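Local coordinates for protein heme oxygenase (Chlamydomonas reinhardtii, PDB 4RAJ) that probably catalyses the oxygen-dependent opening of heme to biliverdin, releasing iron and carbon monoxide, at residues A138-L149 against R188-W198. Numbering follows the deposited sequence.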
loop_
_atom_site.group_PDB
_atom_site.type_symbol
_atom_site.label_atom_id
_atom_site.label_comp_id
_atom_site.label_asym_id
_atom_site.label_seq_id
_atom_site.Cartn_x
_atom_site.Cartn_y
_atom_site.Cartn_z
ATOM N N ALA A 138 15.037 -1.731 7.756
ATOM C CA ALA A 138 15.307 -1.897 6.328
ATOM C C ALA A 138 14.247 -2.762 5.611
ATOM O O ALA A 138 13.967 -2.542 4.426
ATOM C CB ALA A 138 16.705 -2.493 6.119
ATOM N N LEU A 139 13.663 -3.730 6.327
ATOM C CA LEU A 139 12.692 -4.654 5.736
ATOM C C LEU A 139 11.381 -3.944 5.366
ATOM O O LEU A 139 10.601 -4.449 4.556
ATOM C CB LEU A 139 12.400 -5.833 6.689
ATOM C CG LEU A 139 13.604 -6.744 6.980
ATOM C CD1 LEU A 139 13.230 -8.028 7.768
ATOM C CD2 LEU A 139 14.323 -7.102 5.681
ATOM N N LEU A 140 11.151 -2.780 5.966
ATOM C CA LEU A 140 10.019 -1.926 5.593
ATOM C C LEU A 140 10.085 -1.526 4.117
ATOM O O LEU A 140 9.051 -1.287 3.472
ATOM C CB LEU A 140 9.994 -0.664 6.466
ATOM C CG LEU A 140 9.636 -0.829 7.945
ATOM C CD1 LEU A 140 9.823 0.508 8.713
ATOM C CD2 LEU A 140 8.215 -1.369 8.078
ATOM N N LEU A 141 11.295 -1.468 3.568
ATOM C CA LEU A 141 11.461 -1.021 2.186
ATOM C C LEU A 141 10.897 -2.033 1.198
ATOM O O LEU A 141 10.470 -1.660 0.103
ATOM C CB LEU A 141 12.943 -0.726 1.887
ATOM C CG LEU A 141 13.603 0.423 2.662
ATOM C CD1 LEU A 141 15.119 0.393 2.457
ATOM C CD2 LEU A 141 13.053 1.784 2.249
ATOM N N ALA A 142 10.856 -3.309 1.596
ATOM C CA ALA A 142 10.219 -4.336 0.793
ATOM C C ALA A 142 8.723 -4.114 0.757
ATOM O O ALA A 142 8.074 -4.400 -0.252
ATOM C CB ALA A 142 10.540 -5.739 1.344
ATOM N N HIS A 143 8.165 -3.609 1.853
ATOM C CA HIS A 143 6.739 -3.334 1.860
ATOM C C HIS A 143 6.375 -2.057 1.117
ATOM O O HIS A 143 5.281 -1.960 0.550
ATOM C CB HIS A 143 6.180 -3.287 3.280
ATOM C CG HIS A 143 6.276 -4.590 4.005
ATOM N ND1 HIS A 143 5.195 -5.145 4.653
ATOM C CD2 HIS A 143 7.339 -5.363 4.323
ATOM C CE1 HIS A 143 5.563 -6.281 5.218
ATOM N NE2 HIS A 143 6.865 -6.425 5.053
ATOM N N VAL A 144 7.279 -1.093 1.117
ATOM C CA VAL A 144 7.125 0.071 0.255
ATOM C C VAL A 144 7.103 -0.377 -1.200
ATOM O O VAL A 144 6.261 0.060 -1.984
ATOM C CB VAL A 144 8.267 1.083 0.457
ATOM C CG1 VAL A 144 8.181 2.214 -0.584
ATOM C CG2 VAL A 144 8.229 1.643 1.866
ATOM N N TYR A 145 8.029 -1.270 -1.551
ATOM C CA TYR A 145 8.143 -1.737 -2.930
ATOM C C TYR A 145 6.826 -2.348 -3.401
ATOM O O TYR A 145 6.351 -2.060 -4.507
ATOM C CB TYR A 145 9.297 -2.753 -3.076
ATOM C CG TYR A 145 9.411 -3.317 -4.475
ATOM C CD1 TYR A 145 9.783 -2.506 -5.538
ATOM C CD2 TYR A 145 9.162 -4.660 -4.735
ATOM C CE1 TYR A 145 9.888 -3.007 -6.828
ATOM C CE2 TYR A 145 9.271 -5.175 -6.028
ATOM C CZ TYR A 145 9.635 -4.338 -7.069
ATOM O OH TYR A 145 9.746 -4.824 -8.356
ATOM N N THR A 146 6.218 -3.145 -2.527
ATOM C CA THR A 146 4.977 -3.846 -2.815
ATOM C C THR A 146 3.736 -2.955 -2.808
ATOM O O THR A 146 2.927 -3.005 -3.731
ATOM C CB THR A 146 4.737 -4.966 -1.794
ATOM O OG1 THR A 146 5.912 -5.796 -1.700
ATOM C CG2 THR A 146 3.534 -5.815 -2.196
ATOM N N GLN A 147 3.599 -2.166 -1.746
ATOM C CA GLN A 147 2.389 -1.391 -1.471
ATOM C C GLN A 147 2.374 -0.059 -2.198
ATOM O O GLN A 147 1.445 0.250 -2.938
ATOM C CB GLN A 147 2.252 -1.144 0.037
ATOM C CG GLN A 147 2.276 -2.428 0.914
ATOM C CD GLN A 147 0.989 -3.214 0.832
ATOM O OE1 GLN A 147 0.146 -2.953 -0.023
ATOM N NE2 GLN A 147 0.816 -4.182 1.740
ATOM N N HIS A 148 3.400 0.749 -1.976
ATOM C CA HIS A 148 3.372 2.101 -2.522
ATOM C C HIS A 148 3.500 2.135 -4.029
ATOM O O HIS A 148 2.925 2.995 -4.685
ATOM C CB HIS A 148 4.475 2.939 -1.897
ATOM C CG HIS A 148 4.192 3.325 -0.489
ATOM N ND1 HIS A 148 4.530 2.526 0.582
ATOM C CD2 HIS A 148 3.594 4.425 0.028
ATOM C CE1 HIS A 148 4.158 3.123 1.702
ATOM N NE2 HIS A 148 3.584 4.273 1.394
ATOM N N LEU A 149 4.254 1.202 -4.587
ATOM C CA LEU A 149 4.506 1.252 -6.020
ATOM C C LEU A 149 3.295 0.723 -6.795
ATOM O O LEU A 149 3.026 1.157 -7.916
ATOM C CB LEU A 149 5.789 0.482 -6.367
ATOM C CG LEU A 149 7.055 1.358 -6.424
ATOM C CD1 LEU A 149 7.268 2.169 -5.155
ATOM C CD2 LEU A 149 8.301 0.536 -6.734
ATOM N N ARG A 188 7.895 6.119 -8.851
ATOM C CA ARG A 188 8.063 4.679 -8.930
ATOM C C ARG A 188 9.445 4.309 -9.482
ATOM O O ARG A 188 10.112 3.441 -8.918
ATOM C CB ARG A 188 6.932 4.070 -9.754
ATOM C CG ARG A 188 7.290 2.812 -10.466
ATOM C CD ARG A 188 6.061 1.989 -10.809
ATOM N NE ARG A 188 6.415 0.579 -10.669
ATOM C CZ ARG A 188 5.571 -0.436 -10.775
ATOM N NH1 ARG A 188 4.313 -0.197 -11.053
ATOM N NH2 ARG A 188 5.988 -1.691 -10.624
ATOM N N SER A 189 9.889 4.967 -10.554
ATOM C CA SER A 189 11.166 4.607 -11.168
ATOM C C SER A 189 12.341 4.990 -10.258
ATOM O O SER A 189 13.331 4.261 -10.174
ATOM C CB SER A 189 11.326 5.264 -12.540
ATOM O OG SER A 189 11.497 6.663 -12.416
ATOM N N ALA A 190 12.221 6.128 -9.575
ATOM C CA ALA A 190 13.267 6.583 -8.658
ATOM C C ALA A 190 13.435 5.620 -7.486
ATOM O O ALA A 190 14.553 5.317 -7.065
ATOM C CB ALA A 190 12.957 7.989 -8.146
ATOM N N PHE A 191 12.322 5.160 -6.933
ATOM C CA PHE A 191 12.404 4.203 -5.836
ATOM C C PHE A 191 13.004 2.889 -6.323
ATOM O O PHE A 191 13.855 2.313 -5.653
ATOM C CB PHE A 191 11.041 3.944 -5.205
ATOM C CG PHE A 191 11.113 3.013 -4.033
ATOM C CD1 PHE A 191 11.007 1.637 -4.208
ATOM C CD2 PHE A 191 11.367 3.509 -2.760
ATOM C CE1 PHE A 191 11.114 0.767 -3.125
ATOM C CE2 PHE A 191 11.484 2.642 -1.674
ATOM C CZ PHE A 191 11.348 1.274 -1.861
ATOM N N LYS A 192 12.550 2.411 -7.478
ATOM C CA LYS A 192 13.070 1.159 -8.023
ATOM C C LYS A 192 14.577 1.203 -8.216
ATOM O O LYS A 192 15.288 0.283 -7.835
ATOM C CB LYS A 192 12.429 0.822 -9.365
ATOM C CG LYS A 192 11.132 0.087 -9.292
ATOM C CD LYS A 192 11.024 -0.754 -10.542
ATOM C CE LYS A 192 9.733 -1.519 -10.594
ATOM N NZ LYS A 192 8.720 -0.728 -11.341
ATOM N N LYS A 193 15.052 2.275 -8.831
ATOM C CA LYS A 193 16.476 2.429 -9.105
ATOM C C LYS A 193 17.297 2.387 -7.826
ATOM O O LYS A 193 18.294 1.667 -7.739
ATOM C CB LYS A 193 16.729 3.739 -9.853
ATOM C CG LYS A 193 18.191 4.013 -10.174
ATOM C CD LYS A 193 18.306 4.918 -11.397
ATOM C CE LYS A 193 19.736 5.348 -11.632
ATOM N NZ LYS A 193 20.230 6.137 -10.474
ATOM N N GLN A 194 16.870 3.143 -6.822
ATOM C CA GLN A 194 17.586 3.146 -5.556
ATOM C C GLN A 194 17.444 1.822 -4.807
ATOM O O GLN A 194 18.403 1.358 -4.202
ATOM C CB GLN A 194 17.115 4.283 -4.660
ATOM C CG GLN A 194 17.894 4.348 -3.356
ATOM C CD GLN A 194 17.689 5.646 -2.614
ATOM O OE1 GLN A 194 16.811 6.440 -2.956
ATOM N NE2 GLN A 194 18.507 5.877 -1.595
ATOM N N PHE A 195 16.250 1.234 -4.836
ATOM C CA PHE A 195 16.013 -0.052 -4.178
ATOM C C PHE A 195 16.943 -1.127 -4.738
ATOM O O PHE A 195 17.494 -1.939 -3.995
ATOM C CB PHE A 195 14.548 -0.474 -4.336
ATOM C CG PHE A 195 14.148 -1.665 -3.494
ATOM C CD1 PHE A 195 14.190 -1.605 -2.109
ATOM C CD2 PHE A 195 13.683 -2.820 -4.091
ATOM C CE1 PHE A 195 13.799 -2.692 -1.334
ATOM C CE2 PHE A 195 13.292 -3.905 -3.319
ATOM C CZ PHE A 195 13.353 -3.836 -1.940
ATOM N N ASP A 196 17.133 -1.116 -6.053
ATOM C CA ASP A 196 18.025 -2.077 -6.692
ATOM C C ASP A 196 19.494 -1.819 -6.364
ATOM O O ASP A 196 20.254 -2.761 -6.127
ATOM C CB ASP A 196 17.815 -2.071 -8.204
ATOM C CG ASP A 196 16.713 -3.015 -8.635
ATOM O OD1 ASP A 196 16.339 -3.905 -7.836
ATOM O OD2 ASP A 196 16.234 -2.887 -9.779
ATOM N N GLU A 197 19.892 -0.549 -6.339
ATOM C CA GLU A 197 21.282 -0.206 -6.034
ATOM C C GLU A 197 21.637 -0.483 -4.584
ATOM O O GLU A 197 22.694 -1.035 -4.283
ATOM C CB GLU A 197 21.554 1.262 -6.355
ATOM C CG GLU A 197 22.066 1.468 -7.754
ATOM C CD GLU A 197 21.896 2.890 -8.227
ATOM O OE1 GLU A 197 21.809 3.796 -7.367
ATOM O OE2 GLU A 197 21.842 3.091 -9.460
ATOM N N TRP A 198 20.750 -0.080 -3.686
ATOM C CA TRP A 198 20.957 -0.317 -2.269
ATOM C C TRP A 198 20.882 -1.827 -1.963
ATOM O O TRP A 198 21.712 -2.375 -1.220
ATOM C CB TRP A 198 19.926 0.472 -1.456
ATOM C CG TRP A 198 19.847 0.049 -0.031
ATOM C CD1 TRP A 198 20.614 0.500 1.005
ATOM C CD2 TRP A 198 18.946 -0.915 0.524
ATOM N NE1 TRP A 198 20.250 -0.127 2.171
ATOM C CE2 TRP A 198 19.224 -1.000 1.904
ATOM C CE3 TRP A 198 17.925 -1.712 -0.013
ATOM C CZ2 TRP A 198 18.526 -1.861 2.758
ATOM C CZ3 TRP A 198 17.230 -2.567 0.838
ATOM C CH2 TRP A 198 17.532 -2.626 2.208
#
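L141 and F195, and L149 and R188, come close in turn as helices 140-149 and 188-198 run nearly antiparallel, their axes at 153° and 11.0 Å apart at the closest; the CA atoms of L149 and R188 lie 5.7 Å from each other against 10.4 Å for those of A138 and W198, so the segments spread toward W198. Helix 184-200 thus packs on the face of helix 140-151 that carries L141, V144, Y145 and L149; T146 and Q147 of the latter helix line the pocket holding the polyether ligand. F191 is a knob in a hole made by those same four residues. Its CG stands anti to the backbone N (chi1 -177°), which sends the ring across to the other helix. There V144 CG1 lies over one face, 3.9 Å from the ring centroid, a CH-pi contact, while the backbone oxygen of L141 approaches the ring edge, 3.6 Å from F191 CZ. L149 reaches the root of the same ring with both methyls, and its CD2 also meets the aliphatic K192 CG at 3.8 Å. An alanine in place of F191 would probably leave V144 CG1 and the L149 methyls without their aromatic partner and open a gap between the helices. One turn further, the Y145 and F195 rings are nearly parallel (planes at 14°) but slid apart, centroids 5.3 Å from each other, so overlap is slight; L24 of helix 20-27 touches both side chains. At the wider end L141 CD1 sits over the six-membered ring of W198, 4.0 Å from its centroid, while A138 CB meets that ring at its edge. The evidence between the segments is thus of apolar and aromatic contacts, with Y145 OH and W198 NE1 hydrogen-bonded outside them, to S25 and D81.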